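Nitrogenase molybdenum-iron protein beta chain (Clostridium pasteurianum, PDB 4WES) forms, together with the alpha chain, the molybdenum-iron component of nitrogenase, which reduces dinitrogen to ammonium, and shares the [8Fe-7S] cluster with that chain. Local coordinates at residues B[10-14]-B[15-19]; B[251-254]-B[255-259]; B[447-451]-B[452-456]. All coordinates share one frame; numbering follows the deposited sequence. Where two conformers were deposited one is given.

How the contacts relate
The three contacts are local, share no helix or strand, and lie far apart, their nearest atoms separated by about 22 Å (contacts 1 and 3) or more. Contacts 1 and 2 are partly buried; contact 3 is at the surface. Contacts 1 and 3 belong to the chain's terminal regions and meet other subunits, the first the alpha chain, the third both the alpha chain and the second beta subunit. Contact 2, touched by no other chain, ends a helix of a beta-alpha-beta unit, with one buried apolar side and a charged, solvent-facing one. Chemistry follows place: arginines held by aspartate salt bridges and a carbonyl in contact 1, helical amides and a small apolar cluster in contact 2, water and acidic side chains in contact 3.

Contact 1 of 3, residues B[10-14]-B[15-19]; sequences VERKA and LRINP
The guanidinium of Arg-12 has CD1 of Ile-17 over one face, while the carbonyl oxygen of Leu-15 and CA of Arg-16 lie at its edge. The contact lies in the loop near the N-terminus that leads into the short strand 16-17, which pairs antiparallel with a strand of the alpha chain and so carries a sheet across the subunit interface. NH1 of Arg-12 gives a hydrogen bond to O of Leu-15 at 2.9 Å, with an N-H...O angle of 158°; the oxygen lies close to the guanidinium plane and the donor in the carbonyl plane. Arginine suits this place because its long chain reaches forward along the loop to the carbonyl of Leu-15 while its flat head offers several N-H groups. The bend of Arg-12 at chi3 (-77°) swings that head off the line of the methylenes. In the longer branch of Ile-17, CG1 is anti to the carbonyl carbon (chi1 -52°), and CD1 comes to 3.7 Å from CD of Arg-12, the two side chains crossing at about a right angle.

Asp-373 makes salt bridges with NH1 of both Arg-12 and Arg-16, and Asp-376 takes NH2 of Arg-12. The shared carboxylate probably offsets the nearness of the two cations. From the alpha chain, Glu-129 accepts the backbone N-H groups of Lys-13, Ala-14 and Leu-15, and Asp-109 pairs with NE of Arg-16. Buried Ala-14, with only a methyl group, packs on Asp-125 of that chain. NH1 of Arg-12 stands 3.7 Å from CG1 of Ile-17.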
loop_
_atom_site.group_PDB
_atom_site.type_symbol
_atom_site.label_atom_id
_atom_site.label_comp_id
_atom_site.label_asym_id
_atom_site.label_seq_id
_atom_site.Cartn_x
_atom_site.Cartn_y
_atom_site.Cartn_z
ATOM N N VAL B 10 14.065 -30.733 2.244
ATOM C CA VAL B 10 14.329 -31.819 1.303
ATOM C C VAL B 10 15.057 -31.219 0.134
ATOM O O VAL B 10 14.633 -30.185 -0.441
ATOM C CB VAL B 10 13.031 -32.506 0.801
ATOM C CG1 VAL B 10 13.338 -33.636 -0.184
ATOM C CG2 VAL B 10 12.179 -33.001 1.970
ATOM N N GLU B 11 16.133 -31.859 -0.247
ATOM C CA GLU B 11 16.826 -31.479 -1.470
ATOM C C GLU B 11 16.268 -32.333 -2.626
ATOM O O GLU B 11 16.810 -33.423 -2.936
ATOM C CB GLU B 11 18.330 -31.668 -1.325
ATOM C CG GLU B 11 18.962 -30.834 -0.233
ATOM C CD GLU B 11 18.775 -29.369 -0.473
ATOM O OE1 GLU B 11 18.779 -28.979 -1.661
ATOM O OE2 GLU B 11 18.618 -28.622 0.522
ATOM N N ARG B 12 15.207 -31.850 -3.233
ATOM C CA ARG B 12 14.596 -32.587 -4.311
ATOM C C ARG B 12 15.515 -32.578 -5.512
ATOM O O ARG B 12 16.207 -31.582 -5.768
ATOM C CB ARG B 12 13.241 -31.955 -4.717
ATOM C CG ARG B 12 12.168 -32.210 -3.718
ATOM C CD ARG B 12 10.977 -31.309 -3.929
ATOM N NE ARG B 12 11.245 -29.957 -3.440
ATOM C CZ ARG B 12 11.177 -28.835 -4.150
ATOM N NH1 ARG B 12 10.804 -28.831 -5.428
ATOM N NH2 ARG B 12 11.470 -27.699 -3.555
ATOM N N LYS B 13 15.498 -33.666 -6.252
ATOM C CA LYS B 13 16.281 -33.805 -7.489
ATOM C C LYS B 13 15.391 -33.883 -8.732
ATOM O O LYS B 13 15.932 -33.800 -9.836
ATOM C CB LYS B 13 17.196 -35.063 -7.439
ATOM C CG LYS B 13 18.170 -35.144 -6.292
ATOM C CD LYS B 13 19.000 -36.422 -6.352
ATOM C CE LYS B 13 19.832 -36.594 -5.092
ATOM N NZ LYS B 13 20.981 -37.525 -5.277
ATOM N N ALA B 14 14.101 -34.143 -8.584
ATOM C CA ALA B 14 13.248 -34.427 -9.733
ATOM C C ALA B 14 11.922 -33.678 -9.731
ATOM O O ALA B 14 11.481 -33.189 -10.782
ATOM C CB ALA B 14 13.022 -35.924 -9.860
ATOM N N LEU B 15 11.273 -33.626 -8.579
ATOM C CA LEU B 15 9.944 -33.018 -8.495
ATOM C C LEU B 15 10.056 -31.523 -8.274
ATOM O O LEU B 15 10.578 -31.067 -7.268
ATOM C CB LEU B 15 9.215 -33.645 -7.302
ATOM C CG LEU B 15 7.792 -33.209 -7.105
ATOM C CD1 LEU B 15 6.859 -33.738 -8.176
ATOM C CD2 LEU B 15 7.293 -33.685 -5.736
ATOM N N ARG B 16 9.554 -30.761 -9.258
ATOM C CA ARG B 16 9.507 -29.300 -9.186
ATOM C C ARG B 16 8.149 -28.914 -8.590
ATOM O O ARG B 16 7.125 -29.421 -9.019
ATOM C CB ARG B 16 9.694 -28.755 -10.584
ATOM C CG ARG B 16 9.589 -27.246 -10.730
ATOM C CD ARG B 16 10.623 -26.465 -9.964
ATOM N NE ARG B 16 11.970 -26.760 -10.454
ATOM C CZ ARG B 16 13.072 -26.653 -9.736
ATOM N NH1 ARG B 16 13.030 -26.339 -8.449
ATOM N NH2 ARG B 16 14.256 -26.897 -10.292
ATOM N N ILE B 17 8.176 -27.992 -7.624
ATOM C CA ILE B 17 6.973 -27.608 -6.915
ATOM C C ILE B 17 6.913 -26.089 -6.893
ATOM O O ILE B 17 7.843 -25.451 -6.447
ATOM C CB ILE B 17 6.957 -28.137 -5.449
ATOM C CG1 ILE B 17 7.241 -29.640 -5.372
ATOM C CG2 ILE B 17 5.637 -27.774 -4.796
ATOM C CD1 ILE B 17 7.446 -30.151 -3.949
ATOM N N ASN B 18 5.797 -25.510 -7.369
ATOM C CA ASN B 18 5.572 -24.074 -7.174
ATOM C C ASN B 18 6.718 -23.254 -7.781
ATOM O O ASN B 18 7.462 -22.545 -7.083
ATOM C CB ASN B 18 5.338 -23.735 -5.714
ATOM C CG ASN B 18 4.080 -24.358 -5.154
ATOM O OD1 ASN B 18 3.356 -25.061 -5.851
ATOM N ND2 ASN B 18 3.819 -24.093 -3.880
ATOM N N PRO B 19 6.901 -23.354 -9.100
ATOM C CA PRO B 19 8.107 -22.835 -9.751
ATOM C C PRO B 19 8.247 -21.306 -9.725
ATOM O O PRO B 19 7.264 -20.574 -9.784
ATOM C CB PRO B 19 7.970 -23.369 -11.169
ATOM C CG PRO B 19 6.508 -23.414 -11.406
ATOM C CD PRO B 19 5.980 -23.959 -10.085
#

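Contact 2 of 3, residues B[251-254]-B[255-259]; sequences KTLE and KKCKV
Leu-253 meets Cys-257 one turn further along helix 243-257, and its side chain shows how this helix end is packed. From CB, the chain runs to CG anti to the backbone N (chi1 -175°); CG of Leu-253 faces CB of Val-259 at 4.2 Å, and CD1 reaches SG of Cys-257 at 3.6 Å and CB of Cys-257 at 3.8 Å. These apolar side chains need no polar partner where they are buried, against Val-158 of helix 146-161, Asn-173 of strand 172-175 and Ser-162.

The backbone supplies the regular bonds: N of Lys-255, Lys-256 and Cys-257 donate to O of Lys-251, Thr-252 and Leu-253. The last, from Lys-258 N to Glu-254 O at 2.8 Å, is more bent (131°), as the chain leaves the helix at Lys-258 with positive phi. Beyond it, CA of Glu-254 makes a C-H...O contact with O of Val-259 at 3.2 Å.

On the polar side a water donates to O of Lys-251 and OE2 of Glu-254. Lys-256 sends NZ to the carbonyls of Val-158, Asn-159 and Ser-162, the carbonyl-rich end of helix 146-161, where a positive charge is probably favourable. Apolar burial and these polar bonds thus join the two helix ends.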
loop_
_atom_site.group_PDB
_atom_site.type_symbol
_atom_site.label_atom_id
_atom_site.label_comp_id
_atom_site.label_asym_id
_atom_site.label_seq_id
_atom_site.Cartn_x
_atom_site.Cartn_y
_atom_site.Cartn_z
ATOM N N LYS B 251 24.388 -8.556 -28.661
ATOM C CA LYS B 251 25.514 -9.236 -29.286
ATOM C C LYS B 251 25.229 -9.604 -30.738
ATOM O O LYS B 251 26.114 -9.522 -31.607
ATOM C CB LYS B 251 25.869 -10.487 -28.467
ATOM C CG LYS B 251 26.460 -10.200 -27.105
ATOM C CD LYS B 251 26.721 -11.450 -26.251
ATOM C CE LYS B 251 27.392 -11.061 -24.944
ATOM N NZ LYS B 251 27.662 -12.236 -24.063
ATOM N N THR B 252 24.012 -10.030 -31.007
ATOM C CA THR B 252 23.623 -10.399 -32.364
ATOM C C THR B 252 23.694 -9.159 -33.265
ATOM O O THR B 252 24.160 -9.234 -34.407
ATOM C CB THR B 252 22.217 -11.038 -32.382
ATOM O OG1 THR B 252 22.216 -12.205 -31.555
ATOM C CG2 THR B 252 21.788 -11.454 -33.785
ATOM N N LEU B 253 23.245 -8.018 -32.742
ATOM C CA LEU B 253 23.286 -6.767 -33.476
ATOM C C LEU B 253 24.729 -6.317 -33.731
ATOM O O LEU B 253 25.053 -5.773 -34.799
ATOM C CB LEU B 253 22.495 -5.695 -32.718
ATOM C CG LEU B 253 22.341 -4.354 -33.432
ATOM C CD1 LEU B 253 21.787 -4.464 -34.835
ATOM C CD2 LEU B 253 21.477 -3.440 -32.578
ATOM N N GLU B 254 25.616 -6.534 -32.748
ATOM C CA GLU B 254 27.017 -6.220 -32.950
ATOM C C GLU B 254 27.595 -7.055 -34.117
ATOM O O GLU B 254 28.299 -6.535 -35.004
ATOM C CB GLU B 254 27.838 -6.432 -31.677
ATOM C CG GLU B 254 29.301 -6.004 -31.851
ATOM C CD GLU B 254 30.189 -6.298 -30.664
ATOM O OE1 GLU B 254 31.059 -5.445 -30.372
ATOM O OE2 GLU B 254 30.024 -7.374 -30.029
ATOM N N LYS B 255 27.281 -8.346 -34.130
ATOM C CA LYS B 255 27.806 -9.234 -35.148
ATOM C C LYS B 255 27.237 -8.873 -36.518
ATOM O O LYS B 255 27.976 -8.827 -37.535
ATOM C CB LYS B 255 27.480 -10.680 -34.826
ATOM C CG LYS B 255 28.261 -11.238 -33.655
ATOM C CD LYS B 255 27.741 -12.614 -33.286
ATOM C CE LYS B 255 28.073 -13.006 -31.859
ATOM N NZ LYS B 255 29.538 -13.017 -31.623
ATOM N N LYS B 256 25.939 -8.606 -36.589
ATOM C CA LYS B 256 25.280 -8.355 -37.869
ATOM C C LYS B 256 25.609 -6.982 -38.452
ATOM O O LYS B 256 25.850 -6.853 -39.657
ATOM C CB LYS B 256 23.772 -8.477 -37.732
ATOM C CG LYS B 256 23.026 -8.488 -39.054
ATOM C CD LYS B 256 21.520 -8.439 -38.842
ATOM C CE LYS B 256 20.771 -8.534 -40.157
ATOM N NZ LYS B 256 19.328 -8.265 -40.053
ATOM N N CYS B 257 25.614 -5.970 -37.581
ATOM C CA CYS B 257 25.595 -4.562 -38.020
ATOM C C CYS B 257 26.756 -3.742 -37.501
ATOM O O CYS B 257 26.834 -2.551 -37.819
ATOM C CB CYS B 257 24.271 -3.897 -37.633
ATOM S SG CYS B 257 22.785 -4.702 -38.286
ATOM N N LYS B 258 27.634 -4.361 -36.704
ATOM C CA LYS B 258 28.826 -3.717 -36.173
ATOM C C LYS B 258 28.500 -2.578 -35.201
ATOM O O LYS B 258 29.286 -1.676 -34.986
ATOM C CB LYS B 258 29.779 -3.255 -37.289
ATOM C CG LYS B 258 30.084 -4.302 -38.333
ATOM C CD LYS B 258 30.906 -3.672 -39.460
ATOM C CE LYS B 258 30.989 -4.589 -40.676
ATOM N NZ LYS B 258 31.974 -4.115 -41.694
ATOM N N VAL B 259 27.331 -2.652 -34.574
ATOM C CA VAL B 259 26.989 -1.705 -33.522
ATOM C C VAL B 259 27.548 -2.226 -32.202
ATOM O O VAL B 259 27.130 -3.291 -31.722
ATOM C CB VAL B 259 25.453 -1.523 -33.386
ATOM C CG1 VAL B 259 25.142 -0.509 -32.307
ATOM C CG2 VAL B 259 24.806 -1.132 -34.712
HETATM O O HOH W 1 28.910 -9.804 -30.747
#

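Contact 3 of 3, residues B[447-451]-B[452-456]; sequences RECTE and EDFEV
After helix 426-448 the backbone leaves helical angles at Cys-449 and turns through a short 3-10 segment, in which Asp-453 N bonds to Thr-450 O at 3.0 Å and Phe-454 N to Glu-451 O at 3.1 Å. Thr-450 places OG1 between its backbone N and carbonyl carbon (chi1 62°), facing the turn, where Asp-453 N gives it a weak second bond. OD2 of Asp-453 accepts from two waters: one also takes the N-H of Thr-450, and the other bridges to OG1 of Thr-450 and OE2 of Glu-452. A small hydroxyl residue and two carboxylates suit this water-bridged surface. The other oxygen of Asp-453, OD1, forms a salt bridge with Lys-90 of the alpha chain.

On the apolar side, SG of Cys-449 comes to the edge of the Phe-454 ring, 3.8 Å from CD1 and, from the ring centroid, 78° off the normal: a Cys sulfur-aromatic contact. That ring also takes a cation-pi contact from Lys-396 of the second beta subunit, whose Met-1 N meets OE2 of Glu-451. The whole is a 3-10 turn following a helix, with a threonine just before it whose hydroxyl takes a weak bond from the N-H three residues on, at the junction of three subunits.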
loop_
_atom_site.group_PDB
_atom_site.type_symbol
_atom_site.label_atom_id
_atom_site.label_comp_id
_atom_site.label_asym_id
_atom_site.label_seq_id
_atom_site.Cartn_x
_atom_site.Cartn_y
_atom_site.Cartn_z
ATOM N N ARG B 447 -0.648 -2.852 13.114
ATOM C CA ARG B 447 -1.753 -3.792 13.315
ATOM C C ARG B 447 -1.493 -4.687 14.531
ATOM O O ARG B 447 -2.428 -5.029 15.249
ATOM C CB ARG B 447 -1.969 -4.675 12.085
ATOM C CG ARG B 447 -3.329 -5.344 12.025
ATOM C CD ARG B 447 -3.479 -6.232 10.800
ATOM N NE ARG B 447 -3.018 -5.572 9.584
ATOM C CZ ARG B 447 -1.887 -5.869 8.939
ATOM N NH1 ARG B 447 -1.092 -6.820 9.411
ATOM N NH2 ARG B 447 -1.531 -5.220 7.830
ATOM N N GLU B 448 -0.242 -5.048 14.777
ATOM C CA GLU B 448 0.074 -6.069 15.770
ATOM C C GLU B 448 0.523 -5.534 17.096
ATOM O O GLU B 448 0.549 -6.285 18.085
ATOM C CB GLU B 448 1.130 -7.018 15.237
ATOM C CG GLU B 448 0.607 -7.718 14.029
ATOM C CD GLU B 448 1.395 -8.883 13.599
ATOM O OE1 GLU B 448 0.856 -9.645 12.755
ATOM O OE2 GLU B 448 2.537 -8.987 14.078
ATOM N N CYS B 449 0.893 -4.259 17.204
ATOM C CA CYS B 449 1.342 -3.745 18.467
ATOM C C CYS B 449 0.218 -3.728 19.494
ATOM O O CYS B 449 -0.957 -3.707 19.138
ATOM C CB CYS B 449 1.956 -2.355 18.329
ATOM S SG CYS B 449 0.834 -1.066 17.789
ATOM N N THR B 450 0.578 -3.745 20.775
ATOM C CA THR B 450 -0.430 -3.563 21.800
ATOM C C THR B 450 -1.015 -2.144 21.680
ATOM O O THR B 450 -0.400 -1.222 21.114
ATOM C CB THR B 450 0.170 -3.748 23.184
ATOM O OG1 THR B 450 1.173 -2.758 23.363
ATOM C CG2 THR B 450 0.735 -5.149 23.357
ATOM N N GLU B 451 -2.191 -1.931 22.244
ATOM C CA GLU B 451 -2.799 -0.596 22.171
ATOM C C GLU B 451 -1.930 0.447 22.831
ATOM O O GLU B 451 -1.827 1.564 22.326
ATOM C CB GLU B 451 -4.200 -0.580 22.784
ATOM C CG GLU B 451 -5.192 -1.392 21.979
ATOM C CD GLU B 451 -6.646 -1.091 22.312
ATOM O OE1 GLU B 451 -6.901 -0.215 23.176
ATOM O OE2 GLU B 451 -7.529 -1.704 21.680
ATOM N N GLU B 452 -1.278 0.085 23.935
ATOM C CA GLU B 452 -0.486 1.073 24.645
ATOM C C GLU B 452 0.768 1.449 23.852
ATOM O O GLU B 452 1.384 2.502 24.114
ATOM C CB GLU B 452 -0.127 0.620 26.063
ATOM C CG GLU B 452 0.760 -0.604 26.162
ATOM C CD GLU B 452 -0.004 -1.931 26.240
ATOM O OE1 GLU B 452 -1.182 -2.015 25.796
ATOM O OE2 GLU B 452 0.596 -2.907 26.733
ATOM N N ASP B 453 1.164 0.602 22.908
ATOM C CA ASP B 453 2.322 0.858 22.041
ATOM C C ASP B 453 1.956 1.496 20.721
ATOM O O ASP B 453 2.827 1.736 19.861
ATOM C CB ASP B 453 3.091 -0.458 21.782
ATOM C CG ASP B 453 3.860 -0.955 22.982
ATOM O OD1 ASP B 453 4.089 -0.158 23.896
ATOM O OD2 ASP B 453 4.226 -2.145 22.972
ATOM N N PHE B 454 0.675 1.818 20.534
ATOM C CA PHE B 454 0.235 2.414 19.277
ATOM C C PHE B 454 0.690 3.879 19.306
ATOM O O PHE B 454 0.722 4.542 20.366
ATOM C CB PHE B 454 -1.279 2.255 19.192
ATOM C CG PHE B 454 -1.879 2.475 17.837
ATOM C CD1 PHE B 454 -1.873 1.457 16.868
ATOM C CD2 PHE B 454 -2.509 3.663 17.530
ATOM C CE1 PHE B 454 -2.453 1.644 15.627
ATOM C CE2 PHE B 454 -3.120 3.845 16.311
ATOM C CZ PHE B 454 -3.110 2.839 15.367
ATOM N N GLU B 455 1.129 4.352 18.148
ATOM C CA GLU B 455 1.827 5.649 17.958
ATOM C C GLU B 455 1.084 6.531 16.972
ATOM O O GLU B 455 0.530 6.026 16.007
ATOM C CB GLU B 455 3.194 5.352 17.312
ATOM C CG GLU B 455 4.141 4.473 18.076
ATOM C CD GLU B 455 4.659 5.053 19.362
ATOM O OE1 GLU B 455 4.542 6.287 19.615
ATOM O OE2 GLU B 455 5.224 4.282 20.176
ATOM N N VAL B 456 1.137 7.841 17.183
ATOM C CA VAL B 456 0.733 8.799 16.124
ATOM C C VAL B 456 1.816 8.889 15.056
ATOM O O VAL B 456 1.638 8.388 13.956
ATOM C CB VAL B 456 0.364 10.187 16.685
ATOM C CG1 VAL B 456 0.113 11.164 15.579
ATOM C CG2 VAL B 456 -0.860 10.083 17.557
HETATM O O HOH W 2 3.516 -3.889 21.072
HETATM O O HOH W 3 3.288 -3.664 25.162
#